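Local coordinates for predicted acetamidase/formamidase (Thermoanaerobacter tengcongensis, PDB 3TKK), which probably hydrolyses carbon-nitrogen bonds of small linear amides such as acetamide or formamide, and binds zinc and calcium ions, at residues Gly70-Gly74 with Val173-Ala178; Thr150-His154 with Leu217-Val221; Met248-Phe252 with Ile263-Phe267. All coordinates share one frame; numbering follows the deposited sequence.

Contact 1: Gly70-Gly74 with Val173-Ala178; sequences GAKEG and VFVEGA
Lys72 and Glu176 form a salt bridge, NZ to OE2 at 2.9 Å, and their side chains lie alongside each other and point the same way. The ammonium reaches OE2 on its syn side, 22° out of the carboxylate plane. Glu176 gets there by a bend at chi2 (75°), which folds the carboxylate back against the lysine chain, with OE1 3.4 Å from Lys72 CG. That second oxygen is not idle: it accepts from a water that in turn takes the N-H of Glu73, so both carboxylate oxygens are tied to the 70-74 loop. Two nearly straight backbone bonds flank the pair. Gly177 N donates to Ala71 O at 2.9 Å, and Gly74 N donates to Val173 O at the same length. Val173 O also receives a CA-H...O contact from Glu73 CA at 3.5 Å. Inward of these polar groups, Ala71 CB packs on Ala178 CB at 4.0 Å and on Val173 CG1, while the same CG1 presses against Lys72 O at 3.3 Å. Farther out, the extended Glu73 chain runs past Phe174 O. Lys72 N is held by Asp75, and Gly177 also bonds through its backbone to Val68. The arrangement pairs two strand-connecting loops, 70-74 joining strand 62-69 to 76-86 and 173-178 joining 168-172 to 180-186, the latter with a type II beta turn from Val175 to Ala178.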
ATOM      1  N   GLY A  70     -24.027  -2.685 -26.913  1.00 29.00           N
ATOM      2  CA  GLY A  70     -24.913  -2.011 -25.921  1.00 29.28           C
ATOM      3  C   GLY A  70     -24.072  -1.053 -25.089  1.00 30.28           C
ATOM      4  O   GLY A  70     -24.613  -0.177 -24.368  1.00 33.51           O
ATOM      5  N   ALA A  71     -22.754  -1.209 -25.127  1.00 27.12           N
ATOM      6  CA  ALA A  71     -21.984  -0.373 -24.263  1.00 27.36           C
ATOM      7  C   ALA A  71     -21.931   0.923 -24.949  1.00 28.15           C
ATOM      8  O   ALA A  71     -21.531   0.956 -26.112  1.00 26.97           O
ATOM      9  CB  ALA A  71     -20.455  -0.988 -24.076  1.00 26.90           C
ATOM     10  N   LYS A  72     -22.301   2.009 -24.251  1.00 29.68           N
ATOM     11  CA  LYS A  72     -22.203   3.317 -24.809  1.00 33.19           C
ATOM     12  C   LYS A  72     -21.364   4.266 -23.971  1.00 33.08           C
ATOM     13  O   LYS A  72     -21.160   4.048 -22.773  1.00 29.11           O
ATOM     14  CB  LYS A  72     -23.623   3.891 -24.999  1.00 39.12           C
ATOM     15  CG  LYS A  72     -24.331   3.172 -26.213  1.00 41.87           C
ATOM     16  CD  LYS A  72     -25.593   3.816 -26.668  1.00 49.12           C
ATOM     17  CE  LYS A  72     -26.419   2.805 -27.525  1.00 52.15           C
ATOM     18  NZ  LYS A  72     -26.028   2.519 -28.983  1.00 53.20           N
ATOM     19  N   GLU A  73     -20.875   5.334 -24.583  1.00 31.67           N
ATOM     20  CA  GLU A  73     -20.160   6.333 -23.804  1.00 30.38           C
ATOM     21  C   GLU A  73     -20.891   6.712 -22.522  1.00 31.72           C
ATOM     22  O   GLU A  73     -21.999   7.134 -22.583  1.00 29.55           O
ATOM     23  CB  GLU A  73     -20.009   7.618 -24.615  1.00 37.03           C
ATOM     24  CG  GLU A  73     -19.397   8.761 -23.807  1.00 40.28           C
ATOM     25  CD  GLU A  73     -19.005   9.958 -24.694  1.00 46.54           C
ATOM     26  OE1 GLU A  73     -19.661  10.204 -25.753  1.00 51.67           O
ATOM     27  OE2 GLU A  73     -18.052  10.657 -24.352  1.00 48.19           O
ATOM     28  N   GLY A  74     -20.250   6.557 -21.342  1.00 27.55           N
ATOM     29  CA  GLY A  74     -20.928   6.997 -20.095  1.00 29.22           C
ATOM     30  C   GLY A  74     -21.402   5.777 -19.306  1.00 30.25           C
ATOM     31  O   GLY A  74     -21.673   5.927 -18.098  1.00 31.91           O
ATOM     32  N   VAL A 173     -16.837   3.623 -19.724  1.00 26.26           N
ATOM     33  CA  VAL A 173     -16.900   3.483 -21.198  1.00 23.28           C
ATOM     34  C   VAL A 173     -16.750   4.856 -21.855  1.00 27.66           C
ATOM     35  O   VAL A 173     -17.510   5.798 -21.578  1.00 28.82           O
ATOM     36  CB  VAL A 173     -18.244   2.806 -21.643  1.00 26.19           C
ATOM     37  CG1 VAL A 173     -18.229   2.477 -23.115  1.00 24.37           C
ATOM     38  CG2 VAL A 173     -18.355   1.407 -20.910  1.00 23.42           C
ATOM     39  N   PHE A 174     -15.742   4.981 -22.715  1.00 25.39           N
ATOM     40  CA  PHE A 174     -15.482   6.201 -23.438  1.00 24.57           C
ATOM     41  C   PHE A 174     -16.006   6.170 -24.858  1.00 26.03           C
ATOM     42  O   PHE A 174     -16.304   7.218 -25.395  1.00 30.59           O
ATOM     43  CB  PHE A 174     -14.006   6.573 -23.341  1.00 24.02           C
ATOM     44  CG  PHE A 174     -13.567   6.759 -21.878  1.00 23.42           C
ATOM     45  CD1 PHE A 174     -13.952   7.903 -21.167  1.00 27.67           C
ATOM     46  CD2 PHE A 174     -12.890   5.779 -21.227  1.00 23.78           C
ATOM     47  CE1 PHE A 174     -13.606   8.061 -19.863  1.00 24.40           C
ATOM     48  CE2 PHE A 174     -12.552   5.899 -19.891  1.00 23.47           C
ATOM     49  CZ  PHE A 174     -12.875   7.026 -19.191  1.00 23.60           C
ATOM     50  N   VAL A 175     -16.115   4.975 -25.470  1.00 27.46           N
ATOM     51  CA  VAL A 175     -16.544   4.855 -26.841  1.00 29.69           C
ATOM     52  C   VAL A 175     -17.473   3.709 -26.985  1.00 26.31           C
ATOM     53  O   VAL A 175     -17.450   2.705 -26.247  1.00 27.65           O
ATOM     54  CB  VAL A 175     -15.401   4.635 -27.851  1.00 30.98           C
ATOM     55  CG1 VAL A 175     -14.257   5.572 -27.557  1.00 31.14           C
ATOM     56  CG2 VAL A 175     -14.900   3.249 -27.711  1.00 28.39           C
ATOM     57  N   GLU A 176     -18.290   3.858 -27.990  1.00 26.69           N
ATOM     58  CA  GLU A 176     -19.251   2.844 -28.381  1.00 30.25           C
ATOM     59  C   GLU A 176     -18.603   1.461 -28.457  1.00 26.00           C
ATOM     60  O   GLU A 176     -17.584   1.312 -29.122  1.00 27.63           O
ATOM     61  CB  GLU A 176     -19.857   3.248 -29.742  1.00 32.99           C
ATOM     62  CG  GLU A 176     -21.010   2.428 -30.202  1.00 40.82           C
ATOM     63  CD  GLU A 176     -22.331   2.731 -29.456  1.00 43.33           C
ATOM     64  OE1 GLU A 176     -22.486   3.829 -28.946  1.00 47.41           O
ATOM     65  OE2 GLU A 176     -23.214   1.849 -29.353  1.00 46.11           O
ATOM     66  N   GLY A 177     -19.207   0.483 -27.800  1.00 25.72           N
ATOM     67  CA  GLY A 177     -18.778  -0.919 -27.796  1.00 25.04           C
ATOM     68  C   GLY A 177     -17.583  -1.125 -26.796  1.00 23.85           C
ATOM     69  O   GLY A 177     -17.103  -2.187 -26.670  1.00 23.31           O
ATOM     70  N   ALA A 178     -17.157  -0.049 -26.118  1.00 23.61           N
ATOM     71  CA  ALA A 178     -16.100   0.013 -25.113  1.00 22.66           C
ATOM     72  C   ALA A 178     -14.732  -0.350 -25.706  1.00 22.08           C
ATOM     73  O   ALA A 178     -13.788   0.245 -25.315  1.00 23.26           O
ATOM     74  CB  ALA A 178     -16.440  -0.953 -23.852  1.00 22.38           C
TER
HETATM   75  O   HOH W   1     -21.063   5.980 -27.619  1.00 11.72           O

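Contact 2: Thr150-His154 with Leu217-Val221; sequences TPGSH and LKNPV
Ser153 and Asn219 mark the nearest approach of the two backbones, their CA atoms 4.4 Å apart. Gly152 precedes the serine in a very extended conformation; at Ser153 the chain turns, while Asn219 is itself extended and leads into Pro220. The backbones meet at this one place and then diverge, with no main-chain bond between them. A single side-chain bond joins them: Ser153 OG donates to Asn219 OD1 at 2.9 Å. The hydroxyl sits above the amide's carbonyl plane, 42° out of it, away from the lone-pair directions. Chi1 of -60° turns OG back beside the serine's own nitrogen, and there the hydroxyl faces the asparagine oxygen. Ser153 CB rests against Lys218 O at 3.4 Å and lies equally near Asn219 OD1. On the other flank the ring of Pro220 brings CG and CD against Ser153 O, each at 3.7 Å. The amide is gripped from both ends, since Asn219 ND2 donates to Asp247 on helix 237-255. Pro220 also packs on Phe171 of strand 168-172. A carboxylate at Asp247 would act as acceptor, consistent with ND2 on that side and OD1 toward Ser153; the two bonds together probably limit the amide's rotation, so Asn219 links the turn at Ser153 to helix 237-255 through one amide.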
ATOM      1  N   THR A 150       1.019   2.377 -20.815  1.00 29.89           N
ATOM      2  CA  THR A 150       0.668   3.530 -19.935  1.00 30.62           C
ATOM      3  C   THR A 150      -0.736   3.311 -19.369  1.00 28.03           C
ATOM      4  O   THR A 150      -1.646   2.899 -20.106  1.00 30.87           O
ATOM      5  CB  THR A 150       0.687   4.763 -20.812  1.00 34.97           C
ATOM      6  OG1 THR A 150       2.054   4.998 -21.197  1.00 37.42           O
ATOM      7  CG2 THR A 150       0.173   6.011 -20.095  1.00 35.05           C
ATOM      8  N   PRO A 151      -0.918   3.450 -18.057  1.00 21.59           N
ATOM      9  CA  PRO A 151      -2.307   3.451 -17.543  1.00 18.16           C
ATOM     10  C   PRO A 151      -3.042   4.725 -17.569  1.00 19.99           C
ATOM     11  O   PRO A 151      -2.432   5.797 -17.487  1.00 21.98           O
ATOM     12  CB  PRO A 151      -2.157   3.122 -16.060  1.00 18.55           C
ATOM     13  CG  PRO A 151      -0.788   3.557 -15.668  1.00 17.59           C
ATOM     14  CD  PRO A 151       0.082   3.636 -16.985  1.00 21.90           C
ATOM     15  N   GLY A 152      -4.372   4.680 -17.607  1.00 18.22           N
ATOM     16  CA  GLY A 152      -5.144   5.962 -17.441  1.00 18.96           C
ATOM     17  C   GLY A 152      -6.536   5.609 -16.994  1.00 21.39           C
ATOM     18  O   GLY A 152      -6.801   4.486 -16.438  1.00 18.25           O
ATOM     19  N   SER A 153      -7.418   6.573 -17.140  1.00 19.69           N
ATOM     20  CA  SER A 153      -8.822   6.332 -16.700  1.00 19.85           C
ATOM     21  C   SER A 153      -9.513   5.178 -17.462  1.00 23.05           C
ATOM     22  O   SER A 153     -10.466   4.581 -16.944  1.00 19.56           O
ATOM     23  CB  SER A 153      -9.600   7.589 -16.922  1.00 22.91           C
ATOM     24  OG  SER A 153      -9.005   8.648 -16.137  1.00 22.40           O
ATOM     25  N   HIS A 154      -8.952   4.833 -18.637  1.00 21.21           N
ATOM     26  CA  HIS A 154      -9.454   3.738 -19.472  1.00 19.36           C
ATOM     27  C   HIS A 154      -8.883   2.416 -19.027  1.00 19.49           C
ATOM     28  O   HIS A 154      -9.282   1.385 -19.541  1.00 18.42           O
ATOM     29  CB  HIS A 154      -9.097   3.926 -20.934  1.00 20.00           C
ATOM     30  CG  HIS A 154      -7.596   3.871 -21.169  1.00 22.31           C
ATOM     31  ND1 HIS A 154      -6.757   4.861 -20.745  1.00 23.35           N
ATOM     32  CD2 HIS A 154      -6.786   2.886 -21.670  1.00 22.44           C
ATOM     33  CE1 HIS A 154      -5.502   4.528 -20.990  1.00 23.25           C
ATOM     34  NE2 HIS A 154      -5.493   3.333 -21.558  1.00 22.43           N
ATOM     35  N   LEU A 217     -18.519   6.271 -13.521  1.00 29.20           N
ATOM     36  CA  LEU A 217     -17.170   6.157 -12.913  1.00 25.53           C
ATOM     37  C   LEU A 217     -16.229   7.143 -13.641  1.00 25.59           C
ATOM     38  O   LEU A 217     -16.431   7.434 -14.855  1.00 24.28           O
ATOM     39  CB  LEU A 217     -16.604   4.735 -13.041  1.00 23.42           C
ATOM     40  CG  LEU A 217     -17.358   3.653 -12.250  1.00 26.09           C
ATOM     41  CD1 LEU A 217     -16.744   2.285 -12.324  1.00 24.73           C
ATOM     42  CD2 LEU A 217     -17.333   4.127 -10.796  1.00 28.10           C
ATOM     43  N   LYS A 218     -15.165   7.576 -12.961  1.00 23.47           N
ATOM     44  CA  LYS A 218     -14.188   8.412 -13.652  1.00 28.20           C
ATOM     45  C   LYS A 218     -12.902   7.633 -13.937  1.00 25.26           C
ATOM     46  O   LYS A 218     -12.037   8.108 -14.670  1.00 24.52           O
ATOM     47  CB  LYS A 218     -13.808   9.647 -12.806  1.00 29.04           C
ATOM     48  CG  LYS A 218     -14.945  10.593 -12.663  1.00 34.95           C
ATOM     49  CD  LYS A 218     -15.260  11.134 -13.979  1.00 40.90           C
ATOM     50  CE  LYS A 218     -16.322  12.235 -13.932  1.00 47.15           C
ATOM     51  NZ  LYS A 218     -16.063  13.201 -12.837  1.00 48.12           N
ATOM     52  N   ASN A 219     -12.760   6.488 -13.298  1.00 21.92           N
ATOM     53  CA  ASN A 219     -11.533   5.669 -13.296  1.00 20.35           C
ATOM     54  C   ASN A 219     -11.934   4.267 -12.926  1.00 19.76           C
ATOM     55  O   ASN A 219     -13.038   4.113 -12.495  1.00 20.33           O
ATOM     56  CB  ASN A 219     -10.578   6.160 -12.240  1.00 19.98           C
ATOM     57  CG  ASN A 219      -9.786   7.306 -12.698  1.00 20.29           C
ATOM     58  OD1 ASN A 219      -9.035   7.168 -13.596  1.00 22.42           O
ATOM     59  ND2 ASN A 219      -9.884   8.414 -12.051  1.00 21.01           N
ATOM     60  N   PRO A 220     -11.023   3.269 -13.018  1.00 18.90           N
ATOM     61  CA  PRO A 220     -11.516   1.918 -12.879  1.00 18.76           C
ATOM     62  C   PRO A 220     -11.654   1.625 -11.446  1.00 18.78           C
ATOM     63  O   PRO A 220     -11.084   2.337 -10.560  1.00 18.74           O
ATOM     64  CB  PRO A 220     -10.353   1.048 -13.413  1.00 17.92           C
ATOM     65  CG  PRO A 220      -9.727   2.025 -14.406  1.00 17.95           C
ATOM     66  CD  PRO A 220      -9.684   3.279 -13.623  1.00 18.31           C
ATOM     67  N   VAL A 221     -12.375   0.556 -11.216  1.00 18.98           N
ATOM     68  CA  VAL A 221     -12.579   0.067  -9.851  1.00 19.21           C
ATOM     69  C   VAL A 221     -12.443  -1.473  -9.857  1.00 18.98           C
ATOM     70  O   VAL A 221     -12.779  -2.111 -10.858  1.00 21.93           O
ATOM     71  CB  VAL A 221     -14.046   0.372  -9.397  1.00 20.30           C
ATOM     72  CG1 VAL A 221     -14.404  -0.480  -8.042  1.00 20.77           C
ATOM     73  CG2 VAL A 221     -14.241   1.872  -9.191  1.00 21.39           C
TER

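Contact 3: Met248-Phe252 with Ile263-Phe267; sequences MAELF and IATLF
Phe252 and Phe267 meet in a T-shaped stack, the edge of Phe267 turned to the face of Phe252 with planes at 90° and centroids 5.3 Å apart. Phe267 CE1 stands over the Phe252 face, offset toward its rim. Farther round the rim of Phe267, Ala249 N lies near the ring plane, 3.5 Å from CE2, and Met248 CG comes obliquely to 3.4 Å from CZ. Ile263 CG2 covers one face of Phe267 within its own helix, and touches Ala249 CB at 4.0 Å. Its other branch, with CG1 anti to the carbonyl carbon (chi1 -68°), carries CD1 to Phe252 CB at 3.8 Å. This is a helix-helix packing of 237-255 and 260-270, the two segments running at 125° with axes 10.7 Å apart at closest. Leu266 CD2 reaches Phe252 CE2, the two side chains at about a right angle. An alanine in place of Phe252 is likely to leave the Phe267 edge without its aromatic face and open a gap beside Leu266. Outside the two helices, Leu289 of strand 283-290 touches Met248, Phe252 and Phe267, and Phe287 meets the Phe267 ring. From the second subunit, Leu101 packs on Ala249 and Val194 on Phe267.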
ATOM      1  N   MET A 248     -13.374   7.471  -4.788  1.00 23.46           N
ATOM      2  CA  MET A 248     -14.129   6.798  -3.775  1.00 24.01           C
ATOM      3  C   MET A 248     -15.039   7.719  -2.945  1.00 25.78           C
ATOM      4  O   MET A 248     -16.157   7.254  -2.548  1.00 26.41           O
ATOM      5  CB  MET A 248     -13.280   5.945  -2.816  1.00 24.19           C
ATOM      6  CG  MET A 248     -14.140   4.983  -2.001  1.00 23.95           C
ATOM      7  SD  MET A 248     -14.693   3.493  -2.818  1.00 24.38           S
ATOM      8  CE  MET A 248     -13.254   2.370  -2.556  1.00 22.27           C
ATOM      9  N   ALA A 249     -14.580   8.954  -2.631  1.00 25.98           N
ATOM     10  CA  ALA A 249     -15.393   9.889  -1.840  1.00 27.57           C
ATOM     11  C   ALA A 249     -16.658  10.314  -2.666  1.00 29.43           C
ATOM     12  O   ALA A 249     -17.790  10.499  -2.153  1.00 33.06           O
ATOM     13  CB  ALA A 249     -14.579  11.141  -1.430  1.00 27.92           C
ATOM     14  N   GLU A 250     -16.461  10.562  -3.946  1.00 29.61           N
ATOM     15  CA  GLU A 250     -17.593  10.850  -4.810  1.00 32.18           C
ATOM     16  C   GLU A 250     -18.602   9.652  -4.911  1.00 29.40           C
ATOM     17  O   GLU A 250     -19.814   9.881  -4.914  1.00 30.55           O
ATOM     18  CB  GLU A 250     -17.075  11.361  -6.182  1.00 33.41           C
ATOM     19  CG  GLU A 250     -18.134  11.653  -7.204  1.00 40.10           C
ATOM     20  CD  GLU A 250     -18.785  13.026  -7.021  1.00 44.95           C
ATOM     21  OE1 GLU A 250     -18.437  13.757  -6.037  1.00 47.14           O
ATOM     22  OE2 GLU A 250     -19.657  13.392  -7.892  1.00 48.92           O
ATOM     23  N   LEU A 251     -18.142   8.399  -5.010  1.00 29.31           N
ATOM     24  CA  LEU A 251     -19.065   7.263  -4.996  1.00 29.22           C
ATOM     25  C   LEU A 251     -19.880   7.354  -3.742  1.00 30.05           C
ATOM     26  O   LEU A 251     -21.094   7.207  -3.780  1.00 30.78           O
ATOM     27  CB  LEU A 251     -18.417   5.892  -4.988  1.00 30.27           C
ATOM     28  CG  LEU A 251     -18.183   5.118  -6.314  1.00 35.11           C
ATOM     29  CD1 LEU A 251     -19.067   5.548  -7.551  1.00 31.86           C
ATOM     30  CD2 LEU A 251     -16.688   4.927  -6.686  1.00 32.08           C
ATOM     31  N   PHE A 252     -19.242   7.556  -2.607  1.00 30.35           N
ATOM     32  CA  PHE A 252     -19.998   7.679  -1.312  1.00 32.18           C
ATOM     33  C   PHE A 252     -20.920   8.882  -1.271  1.00 35.20           C
ATOM     34  O   PHE A 252     -22.072   8.818  -0.795  1.00 37.70           O
ATOM     35  CB  PHE A 252     -19.067   7.650  -0.067  1.00 30.88           C
ATOM     36  CG  PHE A 252     -18.748   6.242   0.399  1.00 31.05           C
ATOM     37  CD1 PHE A 252     -17.957   5.389  -0.358  1.00 30.19           C
ATOM     38  CD2 PHE A 252     -19.301   5.772   1.566  1.00 33.54           C
ATOM     39  CE1 PHE A 252     -17.747   4.050   0.045  1.00 27.97           C
ATOM     40  CE2 PHE A 252     -19.063   4.465   1.997  1.00 31.51           C
ATOM     41  CZ  PHE A 252     -18.288   3.625   1.242  1.00 29.15           C
ATOM     42  N   ILE A 263     -17.619  10.741   5.535  1.00 34.50           N
ATOM     43  CA  ILE A 263     -16.841  10.087   4.528  1.00 32.57           C
ATOM     44  C   ILE A 263     -15.346  10.111   4.858  1.00 31.87           C
ATOM     45  O   ILE A 263     -14.746   9.038   4.926  1.00 30.18           O
ATOM     46  CB  ILE A 263     -17.144  10.670   3.136  1.00 32.69           C
ATOM     47  CG1 ILE A 263     -18.563  10.300   2.731  1.00 33.34           C
ATOM     48  CG2 ILE A 263     -16.137  10.160   2.097  1.00 30.39           C
ATOM     49  CD1 ILE A 263     -19.105  11.085   1.444  1.00 33.66           C
ATOM     50  N   ALA A 264     -14.786  11.321   5.084  1.00 31.72           N
ATOM     51  CA  ALA A 264     -13.359  11.459   5.303  1.00 30.66           C
ATOM     52  C   ALA A 264     -12.889  10.686   6.534  1.00 30.56           C
ATOM     53  O   ALA A 264     -11.801  10.029   6.508  1.00 29.23           O
ATOM     54  CB  ALA A 264     -12.941  12.946   5.435  1.00 31.47           C
ATOM     55  N   THR A 265     -13.677  10.751   7.613  1.00 32.08           N
ATOM     56  CA  THR A 265     -13.218  10.088   8.849  1.00 32.21           C
ATOM     57  C   THR A 265     -13.408   8.569   8.769  1.00 32.02           C
ATOM     58  O   THR A 265     -12.593   7.775   9.338  1.00 31.55           O
ATOM     59  CB  THR A 265     -13.896  10.618  10.104  1.00 34.18           C
ATOM     60  OG1 THR A 265     -15.311  10.503   9.985  1.00 35.44           O
ATOM     61  CG2 THR A 265     -13.491  12.131  10.391  1.00 34.99           C
ATOM     62  N   LEU A 266     -14.460   8.150   8.104  1.00 31.80           N
ATOM     63  CA  LEU A 266     -14.684   6.718   7.804  1.00 31.44           C
ATOM     64  C   LEU A 266     -13.511   6.139   6.946  1.00 29.64           C
ATOM     65  O   LEU A 266     -12.956   5.058   7.270  1.00 28.61           O
ATOM     66  CB  LEU A 266     -15.981   6.517   6.989  1.00 31.75           C
ATOM     67  CG  LEU A 266     -16.278   5.035   6.579  1.00 31.25           C
ATOM     68  CD1 LEU A 266     -16.464   4.200   7.752  1.00 32.20           C
ATOM     69  CD2 LEU A 266     -17.547   4.891   5.699  1.00 31.86           C
ATOM     70  N   PHE A 267     -13.129   6.890   5.894  1.00 28.37           N
ATOM     71  CA  PHE A 267     -12.054   6.473   5.022  1.00 26.70           C
ATOM     72  C   PHE A 267     -10.719   6.439   5.798  1.00 26.18           C
ATOM     73  O   PHE A 267      -9.845   5.605   5.496  1.00 25.02           O
ATOM     74  CB  PHE A 267     -11.896   7.484   3.925  1.00 26.31           C
ATOM     75  CG  PHE A 267     -12.900   7.319   2.775  1.00 27.07           C
ATOM     76  CD1 PHE A 267     -14.058   6.561   2.917  1.00 27.08           C
ATOM     77  CD2 PHE A 267     -12.686   7.963   1.616  1.00 26.42           C
ATOM     78  CE1 PHE A 267     -14.962   6.409   1.853  1.00 28.53           C
ATOM     79  CE2 PHE A 267     -13.585   7.855   0.553  1.00 26.09           C
ATOM     80  CZ  PHE A 267     -14.740   7.052   0.681  1.00 26.89           C
TER

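In the fold
From the N terminus, the chain leaves strand 62-69 into Gly70-Gly74 and returns 99 residues later, after strand 168-172, to close contact 1. Before that happens it has already passed Thr150-His154, whose partner Leu217-Val221 follows strand 203-212, so contacts 1 and 2 cross along the sequence. They also touch in space: Phe174 CE2 lies 3.8 Å from His154 CA. Contact 3 comes in series, closing the short turn that joins helix 237-255 to helix 260-270, with the helix ends on either side of it. It joins contact 2 through Leu217 and Leu251, whereas contacts 1 and 3 stay about 11 Å apart at their nearest atoms. Together they run from the strand-end loops through the 217-221 loop to the helical pair.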